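Local coordinates for protein carbohydrate deacetylase Agd3 (Neosartorya fumigata, PDB 6NWZ) that removes acetyl groups from the exopolysaccharide galactosaminogalactan, an activity the fungus requires for biofilm formation, at residues 27-32 / 42-47; 279-284 / 550-555. One frame throughout, in Å; residues are numbered along the deposited sequence.

Interaction 1: residues 27-32 / 42-47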
# COMPACT_ATOMS: atom_id res chain seq x y z
N ILE A 27 -12.72 1.28 -18.51
CA ILE A 27 -11.96 2.49 -18.78
C ILE A 27 -10.98 2.23 -19.92
O ILE A 27 -10.17 1.30 -19.85
CB ILE A 27 -11.22 2.97 -17.52
CG1 ILE A 27 -12.22 3.32 -16.42
CG2 ILE A 27 -10.36 4.18 -17.84
CD1 ILE A 27 -13.17 4.44 -16.81
N LEU A 28 -11.06 3.04 -20.97
CA LEU A 28 -10.17 2.92 -22.12
C LEU A 28 -8.94 3.80 -21.91
O LEU A 28 -9.06 5.03 -21.78
CB LEU A 28 -10.90 3.32 -23.41
CG LEU A 28 -10.07 3.27 -24.69
CD1 LEU A 28 -9.51 1.87 -24.90
CD2 LEU A 28 -10.90 3.72 -25.88
N VAL A 29 -7.77 3.18 -21.86
CA VAL A 29 -6.51 3.87 -21.65
C VAL A 29 -5.74 3.87 -22.96
O VAL A 29 -5.41 2.80 -23.49
CB VAL A 29 -5.68 3.22 -20.52
CG1 VAL A 29 -4.31 3.86 -20.45
CG2 VAL A 29 -6.41 3.35 -19.19
N ILE A 30 -5.44 5.06 -23.47
CA ILE A 30 -4.76 5.25 -24.74
C ILE A 30 -3.40 5.88 -24.47
O ILE A 30 -3.32 6.94 -23.84
CB ILE A 30 -5.59 6.12 -25.70
CG1 ILE A 30 -6.94 5.45 -26.00
CG2 ILE A 30 -4.82 6.39 -26.98
CD1 ILE A 30 -7.87 6.30 -26.82
N ALA A 31 -2.34 5.23 -24.94
CA ALA A 31 -0.99 5.70 -24.70
C ALA A 31 -0.09 5.23 -25.84
O ALA A 31 -0.50 4.44 -26.70
CB ALA A 31 -0.46 5.23 -23.35
N LYS A 32 1.15 5.72 -25.84
CA LYS A 32 2.08 5.37 -26.92
C LYS A 32 2.76 4.03 -26.67
O LYS A 32 2.96 3.25 -27.61
CB LYS A 32 3.12 6.47 -27.09
CG LYS A 32 2.52 7.86 -27.26
CD LYS A 32 3.44 8.80 -28.02
CE LYS A 32 4.82 8.86 -27.41
NZ LYS A 32 5.70 9.79 -28.17
N SER A 42 -1.89 1.92 -13.41
CA SER A 42 -1.52 1.59 -12.04
C SER A 42 -2.58 2.07 -11.05
O SER A 42 -2.91 1.37 -10.09
CB SER A 42 -0.15 2.18 -11.70
OG SER A 42 -0.17 3.60 -11.75
N GLY A 43 -3.11 3.27 -11.27
CA GLY A 43 -4.15 3.78 -10.39
C GLY A 43 -5.45 3.02 -10.52
O GLY A 43 -6.09 2.69 -9.52
N LEU A 44 -5.86 2.73 -11.76
CA LEU A 44 -7.06 1.92 -11.97
C LEU A 44 -6.88 0.53 -11.38
O LEU A 44 -7.81 -0.02 -10.78
CB LEU A 44 -7.39 1.86 -13.46
CG LEU A 44 -7.64 3.20 -14.15
CD1 LEU A 44 -7.71 2.99 -15.65
CD2 LEU A 44 -8.92 3.84 -13.64
N ASN A 45 -5.69 -0.06 -11.54
CA ASN A 45 -5.43 -1.38 -10.98
C ASN A 45 -5.49 -1.36 -9.46
O ASN A 45 -5.98 -2.30 -8.84
CB ASN A 45 -4.06 -1.89 -11.45
CG ASN A 45 -3.76 -3.30 -10.98
OD1 ASN A 45 -4.65 -4.15 -10.90
ND2 ASN A 45 -2.49 -3.57 -10.68
N ALA A 46 -5.00 -0.28 -8.85
CA ALA A 46 -5.03 -0.17 -7.40
C ALA A 46 -6.46 -0.13 -6.88
O ALA A 46 -6.79 -0.78 -5.88
CB ALA A 46 -4.25 1.07 -6.95
N TYR A 47 -7.32 0.63 -7.55
CA TYR A 47 -8.73 0.66 -7.18
C TYR A 47 -9.43 -0.65 -7.52
O TYR A 47 -10.43 -1.00 -6.88
CB TYR A 47 -9.45 1.80 -7.90
CG TYR A 47 -9.29 3.16 -7.26
CD1 TYR A 47 -8.10 3.86 -7.36
CD2 TYR A 47 -10.34 3.76 -6.58
CE1 TYR A 47 -7.95 5.11 -6.79
CE2 TYR A 47 -10.21 5.01 -6.00
CZ TYR A 47 -9.00 5.68 -6.11
OH TYR A 47 -8.86 6.92 -5.55
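Leu-44 turns its CD1 methyl up from the helix into the notch between Ile-27 and Val-29, two residues on the same face of the strand. The two contacts differ in direction. Against Ile-27 the leucine side chain crosses at about a right angle, with CD1 lying 3.6 Å from the branch methyl CG2 of Ile-27. Toward Val-29 the side chains reach tip to tip, and CD1 of Leu-44 stands 3.8 Å from Val-29 CG2. CG2 of Ile-27 faces the helix because it lies opposite the backbone N (chi1 -62°), which leaves CG1 beside the N. No hydrogen bond links the segments, and their closest alpha carbons, of Ile-27 and Leu-44, remain 8.4 Å apart, a spacing bridged by side chains alone. All three residues are buried, and Tyr-51 of strand 51-55 packs against both Ile-27 and Leu-44. The side of the helix carrying Ser-42 and Asn-45 has a different character. Both are partly exposed and carry polar ends: Ser-42 OG bonds to Thr-220, while Asn-45 ND2 reaches Asn-469. Lys-32, also partly exposed where the strand gives way to loop, bonds through NZ to Ser-84 O and makes a cation-pi contact with Tyr-85. Within the region assigned to the CBM87 carbohydrate-binding module, this is one helix packed on its parallel strands: strand 22-31, helix 34-47 and strand 51-55 form a beta-alpha-beta unit, in which aliphatic residues of the first strand receive a leucine from the connecting helix.

Interaction 2: residues 279-284 / 550-555; sequences NGISAW and LRNADV
Ile-281 lays the end of its longer branch against the ND2 end of the Asn-552 carboxamide, with CD1 3.6 Å from ND2 and lying well out of the amide plane. CG1 follows at nearly the same distance, so both outer carbons of the branch touch the nitrogen; chi1 of -55° sets CG1 beside the backbone N and opposite the carbonyl carbon. The other end of the amide leans on the backbone: OD1 of Asn-552 comes 3.6 Å from CA of Gly-280, where the lack of a side chain lets the oxygen approach the helix. CD1 of Ile-281 also lies 3.9 Å from Leu-550 O, with Leu-550 CB slightly farther. No hydrogen bond joins these two segments directly, yet the amide is firmly oriented. Asn-552 ND2 donates to Leu-550 O at 2.9 Å, with an N-H...O angle of 167° and the acceptor close to the amide plane. Its second bond goes to Asp-277 O, one turn before Ile-281. Asp-277 also accepts from Ala-553 N through OD1, so this residue, in the first turn of the helix, holds the loop at two successive positions, Asn-552 and Ala-553. The loop itself bends in a type I beta turn from Asn-552 to Val-555, and Arg-551 NH2 forms a salt bridge with Asp-554 OD2 at 2.7 Å, near the guanidinium plane and on the syn lone pair of that oxygen. Arg-551 has a second acidic partner in Asp-501. The contact thus ties helix 275-289 to the loop between strands 542-546 and 558-560, in the deacetylase region. Helix 569-584 covers it, Gln-571 touching Ile-281 and Phe-570 touching Leu-550, whose side chain lies about 8 Å from that of the zinc ligand His-546 on strand 542-546.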
# COMPACT_ATOMS: atom_id res chain seq x y z
N ASN A 279 5.43 0.89 28.07
CA ASN A 279 4.40 1.77 28.60
C ASN A 279 4.33 3.07 27.81
O ASN A 279 3.24 3.63 27.63
CB ASN A 279 4.65 2.05 30.08
CG ASN A 279 4.14 0.94 30.98
OD1 ASN A 279 3.14 0.29 30.66
ND2 ASN A 279 4.81 0.72 32.10
N GLY A 280 5.47 3.56 27.34
CA GLY A 280 5.46 4.74 26.49
C GLY A 280 4.77 4.50 25.16
O GLY A 280 4.00 5.34 24.68
N ILE A 281 5.03 3.34 24.56
CA ILE A 281 4.38 3.01 23.29
C ILE A 281 2.88 2.85 23.49
O ILE A 281 2.08 3.31 22.66
CB ILE A 281 5.01 1.75 22.68
CG1 ILE A 281 6.53 1.93 22.53
CG2 ILE A 281 4.36 1.42 21.35
CD1 ILE A 281 6.92 2.99 21.53
N SER A 282 2.46 2.20 24.58
CA SER A 282 1.04 2.00 24.83
C SER A 282 0.32 3.33 24.98
O SER A 282 -0.74 3.54 24.38
CB SER A 282 0.84 1.15 26.09
OG SER A 282 1.43 -0.13 25.94
N ALA A 283 0.88 4.24 25.78
CA ALA A 283 0.24 5.53 25.98
C ALA A 283 0.17 6.33 24.69
O ALA A 283 -0.71 7.19 24.53
CB ALA A 283 1.00 6.31 27.05
N TRP A 284 1.07 6.05 23.75
CA TRP A 284 1.16 6.81 22.51
C TRP A 284 0.19 6.32 21.44
O TRP A 284 -0.13 7.09 20.53
CB TRP A 284 2.60 6.78 22.00
CG TRP A 284 2.78 7.23 20.59
CD1 TRP A 284 2.93 8.52 20.15
CD2 TRP A 284 2.86 6.40 19.43
NE1 TRP A 284 3.09 8.54 18.78
CE2 TRP A 284 3.04 7.25 18.32
CE3 TRP A 284 2.78 5.02 19.22
CZ2 TRP A 284 3.15 6.76 17.02
CZ3 TRP A 284 2.89 4.54 17.93
CH2 TRP A 284 3.07 5.41 16.85
N LEU A 550 11.82 0.70 19.26
CA LEU A 550 10.81 1.24 20.16
C LEU A 550 11.41 1.93 21.38
O LEU A 550 10.67 2.36 22.26
CB LEU A 550 9.86 0.12 20.62
CG LEU A 550 9.16 -0.73 19.56
CD1 LEU A 550 8.07 -1.57 20.20
CD2 LEU A 550 8.60 0.11 18.44
N ARG A 551 12.74 2.04 21.45
CA ARG A 551 13.38 2.65 22.61
C ARG A 551 12.96 4.10 22.74
O ARG A 551 13.21 4.92 21.86
CB ARG A 551 14.90 2.55 22.48
CG ARG A 551 15.62 2.92 23.77
CD ARG A 551 17.05 3.36 23.52
NE ARG A 551 17.79 3.50 24.77
CZ ARG A 551 18.86 2.79 25.09
NH1 ARG A 551 19.34 1.88 24.24
NH2 ARG A 551 19.47 2.98 26.25
N ASN A 552 12.31 4.42 23.86
CA ASN A 552 11.82 5.77 24.11
C ASN A 552 11.92 6.22 25.57
O ASN A 552 12.10 7.41 25.81
CB ASN A 552 10.35 5.89 23.67
CG ASN A 552 9.40 5.11 24.56
OD1 ASN A 552 8.85 5.65 25.52
ND2 ASN A 552 9.20 3.83 24.25
N ALA A 553 11.84 5.31 26.54
CA ALA A 553 11.73 5.71 27.94
C ALA A 553 12.93 6.52 28.40
O ALA A 553 12.80 7.37 29.29
CB ALA A 553 11.54 4.49 28.83
N ASP A 554 14.10 6.29 27.81
CA ASP A 554 15.34 6.88 28.31
C ASP A 554 16.12 7.59 27.21
O ASP A 554 17.34 7.73 27.32
CB ASP A 554 16.22 5.81 28.97
CG ASP A 554 16.60 4.69 28.01
OD1 ASP A 554 15.70 4.08 27.38
OD2 ASP A 554 17.81 4.41 27.87
N VAL A 555 15.45 8.04 26.15
CA VAL A 555 16.14 8.63 25.02
C VAL A 555 16.12 10.15 25.16
O VAL A 555 15.31 10.73 25.88
CB VAL A 555 15.52 8.19 23.66
CG1 VAL A 555 15.34 6.68 23.62
CG2 VAL A 555 14.20 8.91 23.40

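The two contacts lie on opposite sides of the chain's centre, with nearest atoms about 25 Å apart, and share no secondary-structure element. Both are largely buried, but interaction 1 is purely aliphatic and local in sequence, uniting a strand with the helix that follows it in the CBM87 region. Interaction 2 brings together parts of the deacetylase region 266 residues apart and mixes an aliphatic branch with a hydrogen-bonded amide. Here the helix of interaction 1 meets its strand through methyl groups alone, whereas the irregular loop of interaction 2 also bonds to its own backbone and to the helix start. Interaction 1 lies away from the annotated sites; interaction 2 lies nearer zinc ligands without containing one.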